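Local coordinates for protein plantazolicin methyltransferase BamL (PDB 5DLY) that probably transfers methyl groups from S-adenosylmethionine to the terminal amino nitrogen of desmethylplantazolicin, and binds S-adenosyl-L-homocysteine and a monoazolic substrate analogue, at residues Q72-L77 / I84-I89; L131-F136 / A188-E193; R41-E46 / S216-F221; E168-A173 / E177-L182. All coordinates share one frame; numbering follows the deposited sequence.

Contact 1. Residues Q72-L77 / I84-I89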
# COMPACT_ATOMS: atom_id res chain seq x y z
N GLN A 72 3.25 11.87 2.39
CA GLN A 72 1.91 12.15 2.91
C GLN A 72 1.47 11.16 3.99
O GLN A 72 0.90 11.54 5.01
CB GLN A 72 0.87 12.17 1.78
CG GLN A 72 1.08 13.26 0.74
CD GLN A 72 1.89 12.82 -0.48
OE1 GLN A 72 2.82 12.02 -0.38
NE2 GLN A 72 1.52 13.35 -1.64
N VAL A 73 1.73 9.87 3.77
CA VAL A 73 1.36 8.85 4.75
C VAL A 73 2.14 9.04 6.05
O VAL A 73 1.59 8.94 7.14
CB VAL A 73 1.54 7.42 4.18
CG1 VAL A 73 1.53 6.37 5.29
CG2 VAL A 73 0.43 7.13 3.18
N ILE A 74 3.43 9.32 5.92
CA ILE A 74 4.26 9.56 7.09
C ILE A 74 3.83 10.84 7.81
O ILE A 74 3.80 10.88 9.04
CB ILE A 74 5.75 9.50 6.71
CG1 ILE A 74 6.16 8.03 6.54
CG2 ILE A 74 6.62 10.22 7.73
CD1 ILE A 74 7.48 7.80 5.86
N GLN A 75 3.45 11.86 7.05
CA GLN A 75 2.90 13.06 7.67
C GLN A 75 1.65 12.76 8.52
O GLN A 75 1.53 13.24 9.65
CB GLN A 75 2.60 14.13 6.62
CG GLN A 75 2.03 15.41 7.23
CD GLN A 75 2.70 16.65 6.70
OE1 GLN A 75 2.53 17.03 5.55
NE2 GLN A 75 3.49 17.30 7.56
N TYR A 76 0.74 11.96 7.96
CA TYR A 76 -0.48 11.55 8.66
C TYR A 76 -0.14 10.85 9.96
O TYR A 76 -0.72 11.16 11.00
CB TYR A 76 -1.30 10.61 7.77
CG TYR A 76 -2.63 10.19 8.37
CD1 TYR A 76 -2.74 9.08 9.20
CD2 TYR A 76 -3.79 10.91 8.09
CE1 TYR A 76 -3.95 8.69 9.74
CE2 TYR A 76 -5.01 10.53 8.63
CZ TYR A 76 -5.09 9.42 9.45
OH TYR A 76 -6.31 9.06 9.98
N LEU A 77 0.81 9.91 9.91
CA LEU A 77 1.23 9.15 11.09
C LEU A 77 1.89 10.05 12.14
O LEU A 77 1.66 9.87 13.33
CB LEU A 77 2.16 8.00 10.69
CG LEU A 77 1.45 6.85 9.99
CD1 LEU A 77 2.45 5.94 9.28
CD2 LEU A 77 0.60 6.06 10.98
N ILE A 84 6.53 7.12 17.39
CA ILE A 84 6.58 6.03 16.43
C ILE A 84 7.82 6.26 15.57
O ILE A 84 8.10 7.40 15.17
CB ILE A 84 5.30 5.98 15.56
CG1 ILE A 84 5.30 4.77 14.62
CG2 ILE A 84 5.09 7.28 14.79
CD1 ILE A 84 4.39 3.65 15.06
N GLU A 85 8.58 5.20 15.31
CA GLU A 85 9.72 5.30 14.41
C GLU A 85 9.19 5.17 12.99
O GLU A 85 8.67 4.13 12.62
CB GLU A 85 10.74 4.19 14.69
CG GLU A 85 11.44 4.32 16.03
CD GLU A 85 12.50 3.25 16.25
OE1 GLU A 85 12.39 2.14 15.68
OE2 GLU A 85 13.46 3.53 17.02
N LEU A 86 9.32 6.25 12.22
CA LEU A 86 8.79 6.31 10.86
C LEU A 86 9.90 6.27 9.82
O LEU A 86 10.86 7.05 9.88
CB LEU A 86 7.97 7.59 10.67
CG LEU A 86 6.74 7.70 11.58
CD1 LEU A 86 6.14 9.09 11.51
CD2 LEU A 86 5.70 6.64 11.23
N THR A 87 9.73 5.39 8.84
CA THR A 87 10.70 5.27 7.75
C THR A 87 9.95 5.19 6.43
O THR A 87 8.93 4.51 6.34
CB THR A 87 11.61 4.04 7.94
OG1 THR A 87 12.18 4.07 9.25
CG2 THR A 87 12.71 4.03 6.91
N GLY A 88 10.43 5.90 5.41
CA GLY A 88 9.85 5.82 4.08
C GLY A 88 10.92 5.63 3.02
O GLY A 88 12.04 6.14 3.15
N ILE A 89 10.59 4.85 2.00
CA ILE A 89 11.53 4.60 0.89
C ILE A 89 10.82 4.77 -0.44
O ILE A 89 9.68 4.33 -0.62
CB ILE A 89 12.21 3.21 1.00
CG1 ILE A 89 13.27 3.02 -0.10
CG2 ILE A 89 11.18 2.08 0.97
CD1 ILE A 89 14.22 1.88 0.16
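Leu77 N donates to Val73 O over 3.0 Å, one of the i to i+4 bonds of the helix that presents Leu77 to Leu86. No hydrogen bond crosses the contact, which is hydrophobic and buries 245 Å², both sides summed, between residues 72-77 and 84-89. The short axes of helix 72-77 and strand 85-89 run nearly antiparallel, at 172°, and come within 9.1 Å of each other.

Leu86 sends its two methyls to different helical turns. Its CD1 meets Ile74, lying 4.0 Å from Ile74 CG2 and also approaching the carbonyl oxygen of that residue; the two side chains slip past each other in opposite directions. The other branch, Leu86 CD2, rests against Leu77, 3.8 Å from Leu77 CB, with Leu77 CD1 close behind.

Ile74 reaches farther along the strand. Its CG1 stands opposite the carbonyl carbon (chi1 -77°) and the chain then runs extended (chi2 166°), which carries CD1 to the strand backbone. There Ile74 CD1 sits 3.5 Å from Gly88 N and 3.6 Å from Thr87 O. Gly88 has no side chain, and this is what lets the methyl lie so close to the main chain.

Phe108 and Ala106 also pack on Ile74, while Val63 of the neighbouring strand packs on Leu77. Strand 85-90 continues to Asp90, which hydrogen-bonds S-adenosyl-L-homocysteine. The geometry is that of a beta-alpha-beta crossover, with helix 72-80 linking parallel strands 62-66 and 85-90 in the Rossmann-like fold of S-adenosylmethionine-dependent methyltransferases.

Contact 2. Residues L131-F136 / A188-E193. With 5D7 (prop-2-en-1-yl 2-[(1S)-1-amino-4-carbamimidamidobutyl]-1,3-thiazole-4-carboxylate), chain B; SAH (S-adenosyl-L-homocysteine), chain C.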
# COMPACT_ATOMS: atom_id res chain seq x y z
N LEU A 131 -0.92 1.36 -2.76
CA LEU A 131 -1.14 1.78 -4.15
C LEU A 131 0.14 1.86 -5.00
O LEU A 131 0.33 2.79 -5.80
CB LEU A 131 -1.99 3.08 -4.19
CG LEU A 131 -3.31 3.07 -3.41
CD1 LEU A 131 -4.02 4.42 -3.50
CD2 LEU A 131 -4.23 1.95 -3.89
N CYS A 132 1.03 0.87 -4.83
CA CYS A 132 2.27 0.86 -5.62
C CYS A 132 2.85 -0.50 -5.98
O CYS A 132 3.83 -0.57 -6.71
CB CYS A 132 3.36 1.71 -4.96
SG CYS A 132 3.91 1.15 -3.33
N PHE A 133 2.26 -1.58 -5.45
CA PHE A 133 2.81 -2.94 -5.64
C PHE A 133 3.05 -3.29 -7.11
O PHE A 133 4.12 -3.79 -7.47
CB PHE A 133 1.87 -3.95 -4.99
CG PHE A 133 2.47 -5.32 -4.78
CD1 PHE A 133 3.64 -5.48 -4.05
CD2 PHE A 133 1.84 -6.44 -5.28
CE1 PHE A 133 4.18 -6.74 -3.84
CE2 PHE A 133 2.36 -7.71 -5.06
CZ PHE A 133 3.53 -7.86 -4.34
N GLY A 134 2.08 -2.97 -7.97
CA GLY A 134 2.18 -3.24 -9.41
C GLY A 134 3.23 -2.45 -10.17
O GLY A 134 3.42 -2.66 -11.37
N LEU A 135 3.92 -1.52 -9.50
CA LEU A 135 5.01 -0.76 -10.13
C LEU A 135 6.36 -1.44 -10.00
O LEU A 135 7.28 -1.11 -10.74
CB LEU A 135 5.12 0.65 -9.52
CG LEU A 135 3.88 1.54 -9.63
CD1 LEU A 135 4.09 2.82 -8.86
CD2 LEU A 135 3.64 1.84 -11.10
N PHE A 136 6.48 -2.39 -9.08
CA PHE A 136 7.78 -2.99 -8.79
C PHE A 136 8.20 -3.97 -9.88
O PHE A 136 7.41 -4.82 -10.27
CB PHE A 136 7.76 -3.73 -7.44
CG PHE A 136 7.35 -2.87 -6.27
CD1 PHE A 136 7.54 -1.50 -6.28
CD2 PHE A 136 6.80 -3.47 -5.14
CE1 PHE A 136 7.17 -0.72 -5.19
CE2 PHE A 136 6.43 -2.70 -4.04
CZ PHE A 136 6.61 -1.32 -4.07
N ALA A 188 -0.68 -3.26 -15.52
CA ALA A 188 0.43 -3.73 -14.71
C ALA A 188 -0.02 -4.45 -13.44
O ALA A 188 0.80 -5.07 -12.76
CB ALA A 188 1.34 -2.56 -14.33
N SER A 189 -1.31 -4.37 -13.13
CA SER A 189 -1.81 -4.87 -11.85
C SER A 189 -2.02 -6.38 -11.84
O SER A 189 -2.11 -7.02 -12.90
CB SER A 189 -3.13 -4.19 -11.49
OG SER A 189 -2.98 -2.78 -11.55
N LEU A 190 -2.10 -6.95 -10.64
CA LEU A 190 -2.46 -8.35 -10.48
C LEU A 190 -3.97 -8.48 -10.37
O LEU A 190 -4.67 -7.50 -10.07
CB LEU A 190 -1.81 -8.94 -9.23
CG LEU A 190 -0.27 -8.95 -9.20
CD1 LEU A 190 0.23 -9.33 -7.81
CD2 LEU A 190 0.35 -9.83 -10.27
N THR A 191 -4.47 -9.68 -10.61
CA THR A 191 -5.85 -10.02 -10.28
C THR A 191 -5.88 -10.57 -8.86
O THR A 191 -4.84 -10.93 -8.29
CB THR A 191 -6.42 -11.10 -11.22
OG1 THR A 191 -5.61 -12.29 -11.11
CG2 THR A 191 -6.44 -10.63 -12.66
N MET A 192 -7.08 -10.64 -8.29
CA MET A 192 -7.27 -11.26 -6.99
C MET A 192 -6.65 -12.66 -6.91
O MET A 192 -5.93 -12.98 -5.97
CB MET A 192 -8.76 -11.32 -6.66
CG MET A 192 -9.07 -12.04 -5.37
SD MET A 192 -8.07 -11.38 -4.03
CE MET A 192 -8.85 -9.79 -3.79
N GLU A 193 -6.94 -13.47 -7.93
CA GLU A 193 -6.41 -14.83 -8.03
C GLU A 193 -4.88 -14.86 -7.98
O GLU A 193 -4.29 -15.64 -7.22
CB GLU A 193 -6.92 -15.46 -9.33
CG GLU A 193 -6.39 -16.84 -9.64
CD GLU A 193 -6.84 -17.33 -11.00
OE1 GLU A 193 -6.20 -16.96 -12.02
OE2 GLU A 193 -7.82 -18.09 -11.05
O9 5D7 B . -5.97 3.85 -6.29
C6 5D7 B . -6.07 4.20 -7.46
O7 5D7 B . -7.36 4.32 -8.09
C8 5D7 B . -8.57 3.93 -7.42
C2 5D7 B . -4.88 4.52 -8.28
N3 5D7 B . -3.64 4.64 -7.74
C4 5D7 B . -2.66 4.95 -8.60
S5 5D7 B . -3.35 5.12 -10.19
C1 5D7 B . -4.96 4.76 -9.66
CA 5D7 B . -1.22 5.17 -8.39
N 5D7 B . -0.99 5.21 -6.95
CB 5D7 B . -0.36 4.07 -9.04
CG 5D7 B . -0.87 2.64 -8.88
CD 5D7 B . 0.31 1.68 -8.89
NE 5D7 B . -0.18 0.31 -8.87
CZ 5D7 B . -0.52 -0.46 -9.91
NH2 5D7 B . -0.93 -1.63 -9.71
NH1 5D7 B . -0.40 -0.03 -11.10
C3 5D7 B . -9.72 4.13 -8.37
C5 5D7 B . -10.91 4.50 -7.93
N SAH C . 2.37 4.87 -1.33
CA SAH C . 1.96 6.04 -2.18
CB SAH C . 2.10 5.68 -3.66
CG SAH C . 2.68 6.86 -4.44
SD SAH C . 2.63 6.58 -6.20
C SAH C . 0.53 6.40 -1.89
O SAH C . -0.08 5.90 -0.95
OXT SAH C . -0.09 7.19 -2.60
C5' SAH C . 3.75 5.23 -6.41
C4' SAH C . 5.13 5.49 -5.81
O4' SAH C . 5.89 4.27 -5.84
C3' SAH C . 5.94 6.51 -6.60
O3' SAH C . 6.34 7.60 -5.74
C2' SAH C . 7.13 5.73 -7.14
O2' SAH C . 8.35 6.46 -7.25
C1' SAH C . 7.24 4.62 -6.10
N9 SAH C . 7.99 3.42 -6.54
C8 SAH C . 7.83 2.74 -7.70
N7 SAH C . 8.68 1.69 -7.76
C5 SAH C . 9.39 1.69 -6.62
C6 SAH C . 10.47 0.85 -6.07
N6 SAH C . 10.90 -0.21 -6.77
N1 SAH C . 10.95 1.18 -4.84
C2 SAH C . 10.49 2.25 -4.16
N3 SAH C . 9.50 3.07 -4.61
C4 SAH C . 8.94 2.83 -5.83
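Phe133 and Gly134, in the loop that follows strand 124-130 of the Rossmann-like sheet, meet Leu190 and Ala188 beside the substrate pocket. The tight part centres on Gly134, whose CA is 5.0 Å from Ser189 CA. Ala188 CB presses on Gly134 O at 3.6 Å, and this buried oxygen has no hydrogen-bond partner in the model.

The looser flank is the Phe133–Leu190 pair, where Leu190 is partly exposed. With CG anti to the backbone N (chi1 -164°), Phe133 turns its ring toward Leu190, and Leu190 CD1 touches it at the edge, near the ring plane, 3.8 Å from Phe133 CE2. Beyond this pair the chain leads through the N-cap Thr191 into helix 192-203.

The guanidinium NH2 of the analogue reaches both segments. It donates to Ser189 OG over 3.0 Å and sits 3.5 Å from Gly134 CA; Ser189 OG also bonds Gln185 O, which fixes the hydroxyl. Leu135 touches both ligands, its CG against the analogue's CD and its CD1 against C5' of S-adenosyl-L-homocysteine. Farther along the analogue, its amino N donates to Leu131 O over 3.0 Å. Consistent with methyl transfer to that nitrogen, 5D7 N lies 3.9 Å from SAH SD.

Contact 3. Residues R41-E46 / S216-F221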
# COMPACT_ATOMS: atom_id res chain seq x y z
N ARG A 41 -6.30 7.18 1.67
CA ARG A 41 -5.07 7.11 2.45
C ARG A 41 -5.34 6.93 3.95
O ARG A 41 -4.84 5.98 4.57
CB ARG A 41 -4.22 8.36 2.20
CG ARG A 41 -2.73 8.12 2.17
CD ARG A 41 -2.05 9.01 1.13
NE ARG A 41 -2.39 10.43 1.31
CZ ARG A 41 -2.32 11.36 0.36
NH1 ARG A 41 -1.95 11.06 -0.88
NH2 ARG A 41 -2.65 12.61 0.66
N SER A 42 -6.15 7.82 4.54
CA SER A 42 -6.44 7.72 5.97
C SER A 42 -7.21 6.46 6.31
O SER A 42 -7.03 5.90 7.39
CB SER A 42 -7.19 8.95 6.49
OG SER A 42 -8.47 9.06 5.90
N ILE A 43 -8.08 6.02 5.41
CA ILE A 43 -8.81 4.77 5.64
C ILE A 43 -7.88 3.56 5.68
O ILE A 43 -7.96 2.73 6.60
CB ILE A 43 -9.97 4.60 4.64
CG1 ILE A 43 -11.00 5.69 4.92
CG2 ILE A 43 -10.59 3.21 4.74
CD1 ILE A 43 -11.97 5.89 3.78
N SER A 44 -6.96 3.48 4.72
CA SER A 44 -5.99 2.40 4.72
C SER A 44 -5.08 2.42 5.95
O SER A 44 -4.81 1.37 6.52
CB SER A 44 -5.16 2.43 3.45
OG SER A 44 -5.99 2.21 2.33
N ILE A 45 -4.63 3.62 6.34
CA ILE A 45 -3.77 3.76 7.53
C ILE A 45 -4.52 3.34 8.80
O ILE A 45 -4.02 2.54 9.59
CB ILE A 45 -3.22 5.20 7.68
CG1 ILE A 45 -2.30 5.55 6.49
CG2 ILE A 45 -2.52 5.35 9.02
CD1 ILE A 45 -2.03 7.05 6.35
N GLU A 46 -5.73 3.87 8.98
CA GLU A 46 -6.49 3.52 10.18
C GLU A 46 -6.88 2.04 10.21
O GLU A 46 -7.07 1.47 11.29
CB GLU A 46 -7.72 4.42 10.36
CG GLU A 46 -7.39 5.90 10.60
CD GLU A 46 -6.55 6.17 11.84
OE1 GLU A 46 -6.46 5.32 12.74
OE2 GLU A 46 -5.95 7.27 11.92
N SER A 216 -13.03 -6.68 -0.26
CA SER A 216 -13.93 -5.87 0.56
C SER A 216 -13.25 -4.58 1.00
O SER A 216 -12.05 -4.55 1.23
CB SER A 216 -14.39 -6.66 1.78
OG SER A 216 -15.17 -7.77 1.37
N PHE A 217 -14.05 -3.52 1.13
CA PHE A 217 -13.55 -2.16 1.35
C PHE A 217 -12.66 -1.99 2.58
O PHE A 217 -11.66 -1.27 2.53
CB PHE A 217 -14.74 -1.20 1.41
CG PHE A 217 -14.37 0.25 1.32
CD1 PHE A 217 -14.10 0.85 0.09
CD2 PHE A 217 -14.32 1.03 2.46
CE1 PHE A 217 -13.77 2.20 0.01
CE2 PHE A 217 -14.00 2.38 2.40
CZ PHE A 217 -13.72 2.96 1.17
N ILE A 218 -13.03 -2.65 3.67
CA ILE A 218 -12.27 -2.52 4.91
C ILE A 218 -11.28 -3.67 5.05
O ILE A 218 -11.63 -4.75 5.52
CB ILE A 218 -13.18 -2.42 6.15
CG1 ILE A 218 -14.19 -1.26 6.00
CG2 ILE A 218 -12.35 -2.29 7.43
CD1 ILE A 218 -13.58 0.12 5.98
N GLY A 219 -10.06 -3.44 4.57
CA GLY A 219 -8.96 -4.40 4.69
C GLY A 219 -9.18 -5.73 4.00
O GLY A 219 -8.46 -6.69 4.27
N GLY A 220 -10.17 -5.79 3.11
CA GLY A 220 -10.51 -7.03 2.41
C GLY A 220 -11.18 -8.07 3.30
O GLY A 220 -11.24 -9.25 2.93
N PHE A 221 -11.65 -7.63 4.46
CA PHE A 221 -12.37 -8.51 5.38
C PHE A 221 -13.86 -8.38 5.14
O PHE A 221 -14.39 -7.28 5.11
CB PHE A 221 -12.03 -8.18 6.84
CG PHE A 221 -10.57 -8.37 7.18
CD1 PHE A 221 -10.01 -9.64 7.19
CD2 PHE A 221 -9.77 -7.27 7.48
CE1 PHE A 221 -8.65 -9.80 7.49
CE2 PHE A 221 -8.42 -7.43 7.78
CZ PHE A 221 -7.87 -8.70 7.79
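A loop carrying a type I' beta turn, Ile218 to Phe221, comes up against the long helix 23-56, and the two meet through Ile43, Phe217 and Ile218. The loop follows strand 209-214, an outermost strand of the sheet. The contact is small, 97 Å², entirely apolar and without a hydrogen bond between the segments.

One methyl does the touching on the helix side. Ile43 CG2 lies 4.2 Å from Phe217 CE2, approaching the ring obliquely, and 4.5 Å from Ile218 CD1. These separations indicate light packing, with CG2 shared by both loop side chains. Phe217 reaches it because its CG is anti to the backbone N (chi1 -167°), which directs the ring toward the helix. Leu241 of helix 235-241 touches both Ile43 and Phe217, completing this apolar patch, while Phe228 and Leu231 pack on Ile218.

The turn itself is closed by Phe221 N donating to Ile218 O over 3.1 Å. Its two central residues, Gly219 and Gly220, both have positive phi (62° and 72°), as a type I' turn requires. Gly219 O bonds Trp261 NE1, and this same oxygen lies 3.5 Å above the plane of the Phe221 ring, offset toward the rim.

Contact 4. Residues E168-A173 / E177-L182. With 5D7 (prop-2-en-1-yl 2-[(1S)-1-amino-4-carbamimidamidobutyl]-1,3-thiazole-4-carboxylate), chain B.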
# COMPACT_ATOMS: atom_id res chain seq x y z
N GLU A 168 -14.09 -0.14 -15.06
CA GLU A 168 -14.69 0.78 -14.10
C GLU A 168 -13.67 1.82 -13.65
O GLU A 168 -14.03 2.96 -13.34
CB GLU A 168 -15.19 0.01 -12.87
CG GLU A 168 -15.75 -1.37 -13.16
CD GLU A 168 -15.58 -2.33 -12.00
OE1 GLU A 168 -15.12 -3.47 -12.22
OE2 GLU A 168 -15.89 -1.94 -10.85
N GLY A 169 -12.40 1.42 -13.63
CA GLY A 169 -11.32 2.29 -13.19
C GLY A 169 -11.11 3.50 -14.08
O GLY A 169 -10.61 4.52 -13.63
N LEU A 170 -11.52 3.40 -15.34
CA LEU A 170 -11.36 4.50 -16.29
C LEU A 170 -12.36 5.65 -16.09
O LEU A 170 -12.15 6.75 -16.62
CB LEU A 170 -11.42 3.99 -17.73
CG LEU A 170 -10.25 3.12 -18.23
CD1 LEU A 170 -10.51 2.62 -19.65
CD2 LEU A 170 -8.93 3.87 -18.16
N ASN A 171 -13.42 5.40 -15.32
CA ASN A 171 -14.50 6.37 -15.12
C ASN A 171 -14.05 7.70 -14.52
O ASN A 171 -14.66 8.74 -14.76
CB ASN A 171 -15.62 5.78 -14.24
CG ASN A 171 -16.36 4.63 -14.90
OD1 ASN A 171 -16.32 4.46 -16.13
ND2 ASN A 171 -17.04 3.83 -14.09
N THR A 172 -12.99 7.66 -13.72
CA THR A 172 -12.50 8.85 -13.01
C THR A 172 -11.44 9.65 -13.78
O THR A 172 -11.01 10.71 -13.32
CB THR A 172 -11.96 8.49 -11.63
OG1 THR A 172 -11.11 7.34 -11.75
CG2 THR A 172 -13.11 8.17 -10.68
N ALA A 173 -11.03 9.15 -14.94
CA ALA A 173 -10.12 9.89 -15.81
C ALA A 173 -10.86 11.10 -16.37
O ALA A 173 -12.03 11.00 -16.74
CB ALA A 173 -9.60 9.00 -16.93
N GLU A 177 -4.71 11.99 -21.22
CA GLU A 177 -3.49 11.63 -20.50
C GLU A 177 -3.80 10.77 -19.27
O GLU A 177 -3.16 9.74 -19.05
CB GLU A 177 -2.68 12.88 -20.11
CG GLU A 177 -2.09 13.65 -21.28
CD GLU A 177 -3.04 14.69 -21.87
OE1 GLU A 177 -4.19 14.83 -21.39
OE2 GLU A 177 -2.63 15.38 -22.82
N GLU A 178 -4.79 11.17 -18.47
CA GLU A 178 -5.25 10.35 -17.33
C GLU A 178 -5.77 8.98 -17.76
O GLU A 178 -5.54 7.97 -17.08
CB GLU A 178 -6.29 11.09 -16.49
CG GLU A 178 -5.70 12.22 -15.67
CD GLU A 178 -6.70 12.93 -14.78
OE1 GLU A 178 -7.90 12.55 -14.75
OE2 GLU A 178 -6.29 13.89 -14.09
N GLU A 179 -6.49 8.94 -18.88
CA GLU A 179 -6.96 7.66 -19.42
C GLU A 179 -5.79 6.73 -19.76
O GLU A 179 -5.81 5.56 -19.40
CB GLU A 179 -7.85 7.90 -20.65
CG GLU A 179 -8.31 6.62 -21.34
CD GLU A 179 -9.14 6.90 -22.57
OE1 GLU A 179 -8.57 7.34 -23.59
OE2 GLU A 179 -10.37 6.66 -22.53
N ALA A 180 -4.78 7.27 -20.45
CA ALA A 180 -3.57 6.53 -20.80
C ALA A 180 -2.84 6.04 -19.56
O ALA A 180 -2.41 4.89 -19.49
CB ALA A 180 -2.66 7.39 -21.66
N TYR A 181 -2.71 6.94 -18.58
CA TYR A 181 -2.13 6.63 -17.28
C TYR A 181 -2.83 5.44 -16.62
O TYR A 181 -2.19 4.46 -16.26
CB TYR A 181 -2.21 7.88 -16.40
CG TYR A 181 -1.94 7.67 -14.93
CD1 TYR A 181 -0.71 7.17 -14.49
CD2 TYR A 181 -2.90 8.00 -13.98
CE1 TYR A 181 -0.45 6.98 -13.14
CE2 TYR A 181 -2.66 7.80 -12.62
CZ TYR A 181 -1.44 7.30 -12.22
OH TYR A 181 -1.18 7.13 -10.88
N LEU A 182 -4.15 5.53 -16.48
CA LEU A 182 -4.91 4.48 -15.81
C LEU A 182 -4.86 3.14 -16.54
O LEU A 182 -4.74 2.09 -15.91
CB LEU A 182 -6.36 4.91 -15.55
CG LEU A 182 -6.55 6.04 -14.53
CD1 LEU A 182 -8.03 6.36 -14.41
CD2 LEU A 182 -5.95 5.70 -13.17
O9 5D7 B . -5.97 3.85 -6.29
C6 5D7 B . -6.07 4.20 -7.46
O7 5D7 B . -7.36 4.32 -8.09
C8 5D7 B . -8.57 3.93 -7.42
C2 5D7 B . -4.88 4.52 -8.28
N3 5D7 B . -3.64 4.64 -7.74
C4 5D7 B . -2.66 4.95 -8.60
S5 5D7 B . -3.35 5.12 -10.19
C1 5D7 B . -4.96 4.76 -9.66
CA 5D7 B . -1.22 5.17 -8.39
N 5D7 B . -0.99 5.21 -6.95
CB 5D7 B . -0.36 4.07 -9.04
CG 5D7 B . -0.87 2.64 -8.88
CD 5D7 B . 0.31 1.68 -8.89
NE 5D7 B . -0.18 0.31 -8.87
CZ 5D7 B . -0.52 -0.46 -9.91
NH2 5D7 B . -0.93 -1.63 -9.71
NH1 5D7 B . -0.40 -0.03 -11.10
C3 5D7 B . -9.72 4.13 -8.37
C5 5D7 B . -10.91 4.50 -7.93
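Gly169 opens the contact with its carbonyl: Gly169 O lies 3.3 Å from Leu182 CD1, a close approach of a methyl to a main-chain oxygen. Leu170 follows, sliding past Leu182 in the opposite direction, with its CD2 3.8 Å from Leu182 CB and equally near the carbonyl oxygen of Glu179. At Thr172 the side chain crosses Leu182 at about a right angle; its OG1 is hydrogen-bonded to Tyr32 OH of helix 23-56.

Ala173 ends the run and packs closely on the second helix, its CB 3.7 Å from Glu179 N and 4.0 Å from Leu182 CD1. Beside it Glu178 extends its chain so that OE1 stands 3.6 Å from Ala173 CA. That carboxylate oxygen is gripped twice, by Gln174 N and by a salt bridge to Arg35, which ties the turn between the helices to helix 23-56.

On the ligand side, Leu182 CD2 is 3.8 Å from the analogue's C1, and Tyr181 OH, bonded to Asp33, lies 3.0 Å from its S5. With 290 Å² buried, the chain folds back from helix 166-169 onto helix 176-187, and the arrangement forms part of the helical wall of the thiazole-binding substrate pocket.

Overall arrangement
Contacts 2 and 4 both touch the substrate analogue, from centres about 16 Å apart: contact 2 holds its amino and guanidinium groups and also borders S-adenosyl-L-homocysteine, whereas contact 4 lines its thiazole. Contact 1, its centre about 22 Å from that of contact 2, lies in the beta-alpha-beta unit whose second strand leads to Asp90, which binds S-adenosyl-L-homocysteine; Gly88 is about 9 Å from that ligand. Contact 3 is set back from both ligands, although the Phe217 side chain is about 9 Å from the analogue. Contacts 1 and 3 touch directly: Tyr76 OH is 2.7 Å from Glu46 OE2, and Val73 packs on Arg41, so helix 23-56 lies between helix 72-80 and the 216-221 loop.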